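Local coordinates for protein 433aa long hypothetical phosphoribosylglycinamide formyl transferase (Pyrococcus horikoshii, PDB 2DWC) that is a predicted member of the ATP-grasp superfamily, related to PurT, which forms a dimer and binds adenosine-5'-diphosphate, at residues D96-F101 / Y106-N111; R62-N67 / E79-D84; P357-L362 / V373-K378. All blocks are in the same frame, centred on the assembly; numbering follows the deposited sequence.

Contacts 1 and 2 lie next to each other in the N-terminal preATP-grasp region, their centres about 14 Å apart. They meet where Tyr106 and Phe107 pack on Glu79 and on the chain from Lys82 to Asp84. Helix 71-81 supplies part of contact 2 and packs against contact 1. Contact 1 is buried and mostly apolar, with one backbone hydrogen bond. Contact 2 is partly buried and polar: arginines, a tyrosine and a glutamate join an outer strand to the end of a helix. Contact 3 stands apart in the PurT C-terminal region. It is again buried and apolar, apart from Lys378, which reaches a sulfate, but it lies at the subunit interface.

Contact 1: residues D96-F101 / Y106-N111; sequences DALFEF and YFVVPN
Val108 turns both of its methyl groups to helix 95-103. With chi1 at 177°, Val108 CG1 points opposite the backbone N and CG2 sits beside it. The two methyls therefore meet different parts of the helix. Val108 CG1 faces Leu98 and comes within 4.1 Å of Leu98 CD2; the two side chains cross at about a right angle. Val108 CG2 packs on the backbone, 3.6 Å from Leu98 O, and on Phe101, 3.8 Å from Phe101 CB. It also sits at the edge of the Phe101 ring, near the ring plane. The ring itself leads away from the 106-111 segment, and one of its faces lies over Ala97 O.

Tyr106 closes the other end of the contact. Tyr106 N donates to Phe101 O over 2.9 Å. The same oxygen lies at the edge of the Tyr106 ring. Tyr106 CB also packs on Phe101 CB, 4.1 Å away. This is a 6-to-1 bond with apolar packing across the helix end, consistent with a Schellman-type C-cap.

Around this pair, Phe101 and Tyr106 rest on helix 71-81, where Trp75 meets the Phe101 ring edge-to-face. Leu98 leans on helix 112-118, which Asn111 caps. Backbone hydrogen bonds from Phe107 and Val109 to Ile86 place the 106-111 segment alongside strand 85-88.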
loop_
_atom_site.group_PDB
_atom_site.type_symbol
_atom_site.label_atom_id
_atom_site.label_comp_id
_atom_site.label_asym_id
_atom_site.label_seq_id
_atom_site.Cartn_x
_atom_site.Cartn_y
_atom_site.Cartn_z
ATOM N N ASP B 96 -12.329 29.542 -9.070
ATOM C CA ASP B 96 -11.851 30.800 -8.501
ATOM C C ASP B 96 -11.136 30.524 -7.163
ATOM O O ASP B 96 -10.169 31.175 -6.814
ATOM C CB ASP B 96 -13.020 31.763 -8.206
ATOM C CG ASP B 96 -13.555 32.449 -9.461
ATOM O OD1 ASP B 96 -12.957 32.286 -10.540
ATOM O OD2 ASP B 96 -14.583 33.146 -9.362
ATOM N N ALA B 97 -11.649 29.577 -6.387
ATOM C CA ALA B 97 -11.013 29.300 -5.106
ATOM C C ALA B 97 -9.571 28.864 -5.306
ATOM O O ALA B 97 -8.673 29.316 -4.595
ATOM C CB ALA B 97 -11.789 28.179 -4.328
ATOM N N LEU B 98 -9.363 27.930 -6.234
ATOM C CA LEU B 98 -8.002 27.447 -6.491
ATOM C C LEU B 98 -7.071 28.611 -6.867
ATOM O O LEU B 98 -5.936 28.688 -6.379
ATOM C CB LEU B 98 -8.017 26.358 -7.591
ATOM C CG LEU B 98 -8.827 25.091 -7.283
ATOM C CD1 LEU B 98 -8.684 24.089 -8.483
ATOM C CD2 LEU B 98 -8.336 24.447 -5.974
ATOM N N PHE B 99 -7.534 29.536 -7.704
ATOM C CA PHE B 99 -6.647 30.638 -8.089
ATOM C C PHE B 99 -6.384 31.524 -6.889
ATOM O O PHE B 99 -5.278 32.032 -6.739
ATOM C CB PHE B 99 -7.267 31.517 -9.207
ATOM C CG PHE B 99 -7.211 30.887 -10.594
ATOM C CD1 PHE B 99 -8.342 30.341 -11.182
ATOM C CD2 PHE B 99 -6.017 30.890 -11.310
ATOM C CE1 PHE B 99 -8.299 29.814 -12.462
ATOM C CE2 PHE B 99 -5.956 30.358 -12.612
ATOM C CZ PHE B 99 -7.086 29.829 -13.181
ATOM N N GLU B 100 -7.397 31.701 -6.024
ATOM C CA GLU B 100 -7.193 32.565 -4.856
ATOM C C GLU B 100 -6.204 31.946 -3.850
ATOM O O GLU B 100 -5.380 32.650 -3.263
ATOM C CB GLU B 100 -8.524 32.829 -4.172
ATOM C CG GLU B 100 -9.401 33.770 -4.993
ATOM C CD GLU B 100 -10.726 34.081 -4.359
ATOM O OE1 GLU B 100 -10.897 33.826 -3.135
ATOM O OE2 GLU B 100 -11.596 34.594 -5.106
ATOM N N PHE B 101 -6.296 30.622 -3.648
ATOM C CA PHE B 101 -5.371 29.957 -2.721
ATOM C C PHE B 101 -3.933 30.209 -3.177
ATOM O O PHE B 101 -3.032 30.508 -2.381
ATOM C CB PHE B 101 -5.575 28.423 -2.663
ATOM C CG PHE B 101 -6.979 27.982 -2.264
ATOM C CD1 PHE B 101 -7.754 28.781 -1.411
ATOM C CD2 PHE B 101 -7.512 26.781 -2.748
ATOM C CE1 PHE B 101 -9.089 28.376 -1.047
ATOM C CE2 PHE B 101 -8.847 26.357 -2.395
ATOM C CZ PHE B 101 -9.628 27.186 -1.536
ATOM N N TYR B 106 -0.635 29.438 -1.179
ATOM C CA TYR B 106 -0.809 28.014 -0.880
ATOM C C TYR B 106 -0.585 27.290 -2.182
ATOM O O TYR B 106 -1.130 27.701 -3.224
ATOM C CB TYR B 106 -2.233 27.707 -0.399
ATOM C CG TYR B 106 -2.483 28.309 0.951
ATOM C CD1 TYR B 106 -3.150 29.521 1.072
ATOM C CD2 TYR B 106 -1.984 27.702 2.106
ATOM C CE1 TYR B 106 -3.316 30.133 2.299
ATOM C CE2 TYR B 106 -2.162 28.320 3.364
ATOM C CZ TYR B 106 -2.821 29.525 3.429
ATOM O OH TYR B 106 -2.989 30.140 4.642
ATOM N N PHE B 107 0.093 26.140 -2.103
ATOM C CA PHE B 107 0.476 25.403 -3.289
ATOM C C PHE B 107 -0.641 24.499 -3.851
ATOM O O PHE B 107 -0.959 23.452 -3.286
ATOM C CB PHE B 107 1.747 24.576 -2.980
ATOM C CG PHE B 107 2.256 23.788 -4.153
ATOM C CD1 PHE B 107 2.328 24.383 -5.429
ATOM C CD2 PHE B 107 2.659 22.464 -3.998
ATOM C CE1 PHE B 107 2.798 23.662 -6.547
ATOM C CE2 PHE B 107 3.147 21.726 -5.138
ATOM C CZ PHE B 107 3.204 22.352 -6.402
ATOM N N VAL B 108 -1.230 24.949 -4.951
ATOM C CA VAL B 108 -2.275 24.213 -5.669
ATOM C C VAL B 108 -1.603 23.392 -6.768
ATOM O O VAL B 108 -0.797 23.917 -7.568
ATOM C CB VAL B 108 -3.275 25.202 -6.272
ATOM C CG1 VAL B 108 -4.340 24.478 -7.090
ATOM C CG2 VAL B 108 -3.933 26.004 -5.128
ATOM N N VAL B 109 -1.945 22.105 -6.815
ATOM C CA VAL B 109 -1.324 21.139 -7.732
ATOM C C VAL B 109 -2.103 20.900 -9.012
ATOM O O VAL B 109 -3.326 20.714 -8.975
ATOM C CB VAL B 109 -1.238 19.767 -7.013
ATOM C CG1 VAL B 109 -0.862 18.630 -7.993
ATOM C CG2 VAL B 109 -0.239 19.882 -5.843
ATOM N N PRO B 110 -1.426 20.937 -10.172
ATOM C CA PRO B 110 0.012 21.202 -10.418
ATOM C C PRO B 110 0.205 22.720 -10.338
ATOM O O PRO B 110 1.292 23.212 -9.975
ATOM C CB PRO B 110 0.240 20.597 -11.807
ATOM C CG PRO B 110 -1.085 20.816 -12.485
ATOM C CD PRO B 110 -2.110 20.487 -11.398
ATOM N N ASN B 111 -0.873 23.424 -10.699
ATOM C CA ASN B 111 -1.072 24.889 -10.524
ATOM C C ASN B 111 -2.575 25.052 -10.788
ATOM O O ASN B 111 -3.233 24.151 -11.345
ATOM C CB ASN B 111 -0.219 25.820 -11.469
ATOM C CG ASN B 111 -0.208 25.361 -12.893
ATOM O OD1 ASN B 111 -1.249 25.170 -13.512
ATOM N ND2 ASN B 111 1.005 25.177 -13.438
#

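Contact 2: residues R62-N67 / E79-D84; sequences RSYVGN and EREKPD
Arg62 grips the carboxylate of Glu81 side-on, with two nitrogens. Arg62 NE donates to Glu81 OE1 over 3.1 Å, and Arg62 NH2 donates to Glu81 OE2 over 2.8 Å. Both bonds are nearly straight. Both acceptors lie close to the guanidinium plane and are met on their syn sides, but the nitrogens are tilted well out of the carboxylate plane. The two planes are 24° apart. The Arg62 chain bends at chi3 (-60°), which helps turn the NE side of the group to the glutamate.

Tyr64 reaches the same carboxylate from another side. Tyr64 OH donates to Glu81 OE1 over a short 2.6 Å and meets the anti lone pair of that oxygen. OE1 therefore takes two bonds, one from Arg62 NE and one from the tyrosine. The ring and carboxylate planes stand 71° apart, with OE1 near the ring plane at the edge.

The phenol oxygen also accepts. Arg80 NE donates to Tyr64 OH over 2.9 Å, and the oxygen lies in the guanidinium plane. Water 1 closes a small ring by accepting from Arg80 NH1 and donating to Tyr64 OH.

A second shell fixes these groups. Arg62 NH2 also makes a salt bridge to Glu44, and Glu81 OE2 makes one to Lys21. Val46 of strand 44-49 packs against Arg62, Tyr64 and Glu81. The edge strand 62-65 of the parallel, Rossmann-like sheet is thus joined to the C-terminal end of helix 71-81, the helix of the beta-alpha-beta crossover to strand 85-88.

With Arg62, Lys21 and the tyrosine OH all directed to it, the buried Glu81 is probably kept ionised. Its negative charge would in turn polarise the phenol, making the oxygen a better acceptor for Arg80.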
loop_
_atom_site.group_PDB
_atom_site.type_symbol
_atom_site.label_atom_id
_atom_site.label_comp_id
_atom_site.label_asym_id
_atom_site.label_seq_id
_atom_site.Cartn_x
_atom_site.Cartn_y
_atom_site.Cartn_z
ATOM N N ARG B 62 -8.011 13.420 9.202
ATOM C CA ARG B 62 -9.221 14.221 9.501
ATOM C C ARG B 62 -9.962 14.467 8.196
ATOM O O ARG B 62 -9.354 14.404 7.118
ATOM C CB ARG B 62 -8.831 15.633 10.011
ATOM C CG ARG B 62 -8.645 15.914 11.480
ATOM C CD ARG B 62 -8.509 17.487 11.674
ATOM N NE ARG B 62 -7.382 18.154 10.973
ATOM C CZ ARG B 62 -6.124 17.739 11.070
ATOM N NH1 ARG B 62 -5.828 16.684 11.816
ATOM N NH2 ARG B 62 -5.146 18.364 10.425
ATOM N N SER B 63 -11.239 14.848 8.281
ATOM C CA SER B 63 -11.974 15.114 7.028
ATOM C C SER B 63 -12.905 16.319 7.201
ATOM O O SER B 63 -13.210 16.706 8.336
ATOM C CB SER B 63 -12.742 13.850 6.636
ATOM O OG SER B 63 -13.777 13.587 7.584
ATOM N N TYR B 64 -13.315 16.910 6.076
ATOM C CA TYR B 64 -14.296 18.001 6.058
ATOM C C TYR B 64 -15.285 17.608 4.960
ATOM O O TYR B 64 -14.886 17.069 3.952
ATOM C CB TYR B 64 -13.678 19.345 5.676
ATOM C CG TYR B 64 -12.785 19.934 6.735
ATOM C CD1 TYR B 64 -11.456 19.550 6.851
ATOM C CD2 TYR B 64 -13.274 20.941 7.605
ATOM C CE1 TYR B 64 -10.602 20.146 7.810
ATOM C CE2 TYR B 64 -12.445 21.544 8.545
ATOM C CZ TYR B 64 -11.111 21.153 8.643
ATOM O OH TYR B 64 -10.330 21.823 9.531
ATOM N N VAL B 65 -16.573 17.870 5.188
ATOM C CA VAL B 65 -17.614 17.525 4.219
ATOM C C VAL B 65 -18.348 18.782 3.834
ATOM O O VAL B 65 -18.821 19.540 4.690
ATOM C CB VAL B 65 -18.646 16.509 4.858
ATOM C CG1 VAL B 65 -19.797 16.200 3.856
ATOM C CG2 VAL B 65 -17.950 15.214 5.269
ATOM N N GLY B 66 -18.464 19.027 2.533
ATOM C CA GLY B 66 -19.152 20.225 2.106
ATOM C C GLY B 66 -19.176 20.292 0.591
ATOM O O GLY B 66 -18.643 19.403 -0.077
ATOM N N ASN B 67 -19.823 21.340 0.091
ATOM C CA ASN B 67 -20.011 21.594 -1.334
ATOM C C ASN B 67 -18.679 22.192 -1.869
ATOM O O ASN B 67 -18.317 23.333 -1.558
ATOM C CB ASN B 67 -21.149 22.590 -1.477
ATOM C CG ASN B 67 -21.339 23.061 -2.909
ATOM O OD1 ASN B 67 -20.780 22.492 -3.860
ATOM N ND2 ASN B 67 -22.138 24.112 -3.072
ATOM N N GLU B 79 -7.870 27.881 5.280
ATOM C CA GLU B 79 -7.354 28.735 6.322
ATOM C C GLU B 79 -7.125 27.986 7.621
ATOM O O GLU B 79 -6.191 28.281 8.385
ATOM C CB GLU B 79 -8.286 29.925 6.579
ATOM C CG GLU B 79 -8.071 31.059 5.647
ATOM C CD GLU B 79 -6.665 31.692 5.833
ATOM O OE1 GLU B 79 -6.203 31.843 6.991
ATOM O OE2 GLU B 79 -6.048 32.029 4.805
ATOM N N ARG B 80 -8.004 27.035 7.921
ATOM C CA ARG B 80 -7.817 26.257 9.143
ATOM C C ARG B 80 -6.593 25.361 9.103
ATOM O O ARG B 80 -5.837 25.269 10.065
ATOM C CB ARG B 80 -9.060 25.364 9.398
ATOM C CG ARG B 80 -10.281 26.163 9.908
ATOM C CD ARG B 80 -11.481 25.255 10.093
ATOM N NE ARG B 80 -11.243 24.142 11.034
ATOM C CZ ARG B 80 -11.471 24.223 12.349
ATOM N NH1 ARG B 80 -11.260 23.178 13.141
ATOM N NH2 ARG B 80 -11.893 25.388 12.899
ATOM N N GLU B 81 -6.420 24.699 7.960
ATOM C CA GLU B 81 -5.409 23.667 7.813
ATOM C C GLU B 81 -4.016 24.093 7.318
ATOM O O GLU B 81 -3.028 23.418 7.641
ATOM C CB GLU B 81 -5.976 22.585 6.884
ATOM C CG GLU B 81 -7.249 21.851 7.441
ATOM C CD GLU B 81 -6.983 21.075 8.748
ATOM O OE1 GLU B 81 -7.952 20.829 9.532
ATOM O OE2 GLU B 81 -5.820 20.723 8.998
ATOM N N LYS B 82 -3.982 25.145 6.503
ATOM C CA LYS B 82 -2.712 25.679 5.951
ATOM C C LYS B 82 -1.840 24.538 5.494
ATOM O O LYS B 82 -0.720 24.329 5.977
ATOM C CB LYS B 82 -2.022 26.524 7.020
ATOM C CG LYS B 82 -2.938 27.645 7.477
ATOM C CD LYS B 82 -2.196 28.724 8.274
ATOM C CE LYS B 82 -3.055 29.972 8.390
ATOM N NZ LYS B 82 -4.135 29.738 9.368
ATOM N N PRO B 83 -2.339 23.783 4.496
ATOM C CA PRO B 83 -1.628 22.632 3.959
ATOM C C PRO B 83 -0.387 22.966 3.111
ATOM O O PRO B 83 -0.301 24.079 2.579
ATOM C CB PRO B 83 -2.699 21.948 3.132
ATOM C CG PRO B 83 -3.460 23.033 2.575
ATOM C CD PRO B 83 -3.565 24.062 3.723
ATOM N N ASP B 84 0.547 21.990 3.005
ATOM C CA ASP B 84 1.732 22.149 2.122
ATOM C C ASP B 84 1.372 21.931 0.658
ATOM O O ASP B 84 2.121 22.353 -0.245
ATOM C CB ASP B 84 2.812 21.137 2.551
ATOM C CG ASP B 84 3.341 21.466 3.938
ATOM O OD1 ASP B 84 2.884 20.867 4.929
ATOM O OD2 ASP B 84 4.161 22.412 4.065
HETATM O O HOH W 1 -9.956 20.774 12.560
#

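Contact 3: residues P357-L362 / V373-K378; sequences PRFRGL and VRLFGK. With SO4 (sulfate ion), chain F.
Strand 358-360 and the end of strand 371-375 face each other from separate sheets, with 8.9 Å between Phe359 CA and Leu375 CA, so the contact is made by side chains. Its centre is Phe359 against Leu375. The two side chains slide past each other in opposite directions. Leu375 CD2 stands over the ring face, 4.0 Å from the Phe359 ring centroid and 7° off the ring normal, a CH-pi contact. The other methyl, Leu375 CD1, lies toward the rim, 3.9 Å from Phe359 CD1. With chi1 at -53°, Phe359 CG lies anti to the carbonyl carbon, which carries the ring toward the 373-378 segment, so that one face meets Leu375.

At one end Pro357 packs its ring on the backbone of Lys378, with Pro357 CD 3.6 Å from Lys378 O. The Lys378 side chain leads away, fully extended beyond CG. Lys378 NZ donates to sulfate O4 over 2.6 Å. The sulfate, probably from the crystallisation liquor, is also bound by Tyr382 and Arg385, while Lys378 NZ has further partners in Glu29 and the carbonyl of Arg386.

Leu387 of strand 386-393 packs on both Pro357 and Phe359. A strand of the second subunit pairs antiparallel with Phe359 and Arg360, and Leu41 of that subunit packs on Leu375. The arrangement is a small hydrophobic core between two beta sheets of the PurT C-terminal region, in which one sheet runs on across the dimer interface.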
loop_
_atom_site.group_PDB
_atom_site.type_symbol
_atom_site.label_atom_id
_atom_site.label_comp_id
_atom_site.label_asym_id
_atom_site.label_seq_id
_atom_site.Cartn_x
_atom_site.Cartn_y
_atom_site.Cartn_z
ATOM N N PRO B 357 -22.954 -1.569 0.724
ATOM C CA PRO B 357 -22.674 -2.602 -0.296
ATOM C C PRO B 357 -21.978 -3.828 0.264
ATOM O O PRO B 357 -21.262 -3.754 1.310
ATOM C CB PRO B 357 -21.771 -1.868 -1.311
ATOM C CG PRO B 357 -22.161 -0.363 -1.112
ATOM C CD PRO B 357 -22.297 -0.280 0.406
ATOM N N ARG B 358 -22.189 -4.989 -0.382
ATOM C CA ARG B 358 -21.497 -6.188 0.067
ATOM C C ARG B 358 -21.119 -6.927 -1.227
ATOM O O ARG B 358 -21.778 -6.777 -2.285
ATOM C CB ARG B 358 -22.338 -7.059 1.033
ATOM C CG ARG B 358 -23.734 -7.306 0.747
ATOM C CD ARG B 358 -24.252 -8.203 1.899
ATOM N NE ARG B 358 -24.627 -7.450 3.090
ATOM C CZ ARG B 358 -24.743 -7.969 4.318
ATOM N NH1 ARG B 358 -24.495 -9.264 4.537
ATOM N NH2 ARG B 358 -25.131 -7.213 5.341
ATOM N N PHE B 359 -20.027 -7.664 -1.145
ATOM C CA PHE B 359 -19.464 -8.317 -2.318
ATOM C C PHE B 359 -19.330 -9.786 -2.061
ATOM O O PHE B 359 -18.806 -10.182 -1.016
ATOM C CB PHE B 359 -18.062 -7.747 -2.553
ATOM C CG PHE B 359 -18.011 -6.261 -2.626
ATOM C CD1 PHE B 359 -17.871 -5.483 -1.471
ATOM C CD2 PHE B 359 -18.167 -5.623 -3.858
ATOM C CE1 PHE B 359 -17.891 -4.095 -1.555
ATOM C CE2 PHE B 359 -18.195 -4.229 -3.937
ATOM C CZ PHE B 359 -18.055 -3.472 -2.753
ATOM N N ARG B 360 -19.770 -10.628 -2.990
ATOM C CA ARG B 360 -19.555 -12.056 -2.746
ATOM C C ARG B 360 -18.868 -12.688 -3.943
ATOM O O ARG B 360 -18.654 -12.048 -4.953
ATOM C CB ARG B 360 -20.850 -12.804 -2.408
ATOM C CG ARG B 360 -21.810 -12.944 -3.571
ATOM C CD ARG B 360 -23.013 -13.797 -3.129
ATOM N NE ARG B 360 -23.916 -13.995 -4.260
ATOM C CZ ARG B 360 -25.128 -14.545 -4.190
ATOM N NH1 ARG B 360 -25.629 -14.978 -3.024
ATOM N NH2 ARG B 360 -25.849 -14.648 -5.305
ATOM N N GLY B 361 -18.550 -13.960 -3.811
ATOM C CA GLY B 361 -17.799 -14.633 -4.873
ATOM C C GLY B 361 -16.320 -14.635 -4.551
ATOM O O GLY B 361 -15.492 -15.059 -5.381
ATOM N N LEU B 362 -15.953 -14.238 -3.313
ATOM C CA LEU B 362 -14.537 -14.136 -2.940
ATOM C C LEU B 362 -13.769 -15.433 -2.797
ATOM O O LEU B 362 -12.557 -15.434 -2.946
ATOM C CB LEU B 362 -14.371 -13.286 -1.622
ATOM C CG LEU B 362 -15.031 -11.907 -1.745
ATOM C CD1 LEU B 362 -14.927 -11.161 -0.363
ATOM C CD2 LEU B 362 -14.356 -11.091 -2.881
ATOM N N VAL B 373 -7.985 -8.001 -5.182
ATOM C CA VAL B 373 -8.963 -6.957 -5.436
ATOM C C VAL B 373 -8.763 -5.822 -4.431
ATOM O O VAL B 373 -8.143 -6.008 -3.368
ATOM C CB VAL B 373 -10.452 -7.453 -5.273
ATOM C CG1 VAL B 373 -10.759 -8.606 -6.286
ATOM C CG2 VAL B 373 -10.678 -7.898 -3.854
ATOM N N ARG B 374 -9.256 -4.650 -4.788
ATOM C CA ARG B 374 -9.256 -3.497 -3.859
ATOM C C ARG B 374 -10.709 -3.055 -3.876
ATOM O O ARG B 374 -11.304 -2.886 -4.972
ATOM C CB ARG B 374 -8.319 -2.361 -4.307
ATOM C CG ARG B 374 -6.947 -2.440 -3.617
ATOM C CD ARG B 374 -5.959 -3.317 -4.306
ATOM N NE ARG B 374 -4.718 -3.418 -3.519
ATOM C CZ ARG B 374 -4.568 -4.259 -2.481
ATOM N NH1 ARG B 374 -5.577 -5.063 -2.123
ATOM N NH2 ARG B 374 -3.437 -4.278 -1.774
ATOM N N LEU B 375 -11.296 -2.897 -2.677
ATOM C CA LEU B 375 -12.708 -2.522 -2.554
ATOM C C LEU B 375 -12.592 -1.151 -1.890
ATOM O O LEU B 375 -11.967 -1.023 -0.823
ATOM C CB LEU B 375 -13.421 -3.553 -1.671
ATOM C CG LEU B 375 -13.382 -4.986 -2.278
ATOM C CD1 LEU B 375 -14.058 -5.993 -1.294
ATOM C CD2 LEU B 375 -14.191 -4.995 -3.620
ATOM N N PHE B 376 -13.280 -0.172 -2.476
ATOM C CA PHE B 376 -13.019 1.206 -2.084
ATOM C C PHE B 376 -13.613 1.710 -0.823
ATOM O O PHE B 376 -13.184 2.759 -0.341
ATOM C CB PHE B 376 -13.379 2.175 -3.242
ATOM C CG PHE B 376 -12.718 1.818 -4.579
ATOM C CD1 PHE B 376 -11.436 1.266 -4.630
ATOM C CD2 PHE B 376 -13.388 2.113 -5.783
ATOM C CE1 PHE B 376 -10.812 1.002 -5.869
ATOM C CE2 PHE B 376 -12.768 1.859 -7.005
ATOM C CZ PHE B 376 -11.496 1.310 -7.047
ATOM N N GLY B 377 -14.587 1.003 -0.264
ATOM C CA GLY B 377 -15.144 1.527 0.977
ATOM C C GLY B 377 -16.278 2.512 0.812
ATOM O O GLY B 377 -16.689 3.135 1.798
ATOM N N LYS B 378 -16.818 2.664 -0.403
ATOM C CA LYS B 378 -17.894 3.655 -0.597
ATOM C C LYS B 378 -19.116 3.147 0.161
ATOM O O LYS B 378 -19.556 2.047 -0.039
ATOM C CB LYS B 378 -18.209 3.832 -2.087
ATOM C CG LYS B 378 -17.022 4.473 -2.798
ATOM C CD LYS B 378 -17.260 4.598 -4.319
ATOM C CE LYS B 378 -15.967 5.172 -4.937
ATOM N NZ LYS B 378 -16.154 5.474 -6.417
HETATM S S SO4 F . -18.206 8.733 -7.175
HETATM O O1 SO4 F . -19.497 8.787 -7.938
HETATM O O2 SO4 F . -17.115 9.291 -8.041
HETATM O O3 SO4 F . -18.339 9.549 -5.922
HETATM O O4 SO4 F . -17.912 7.309 -6.813
#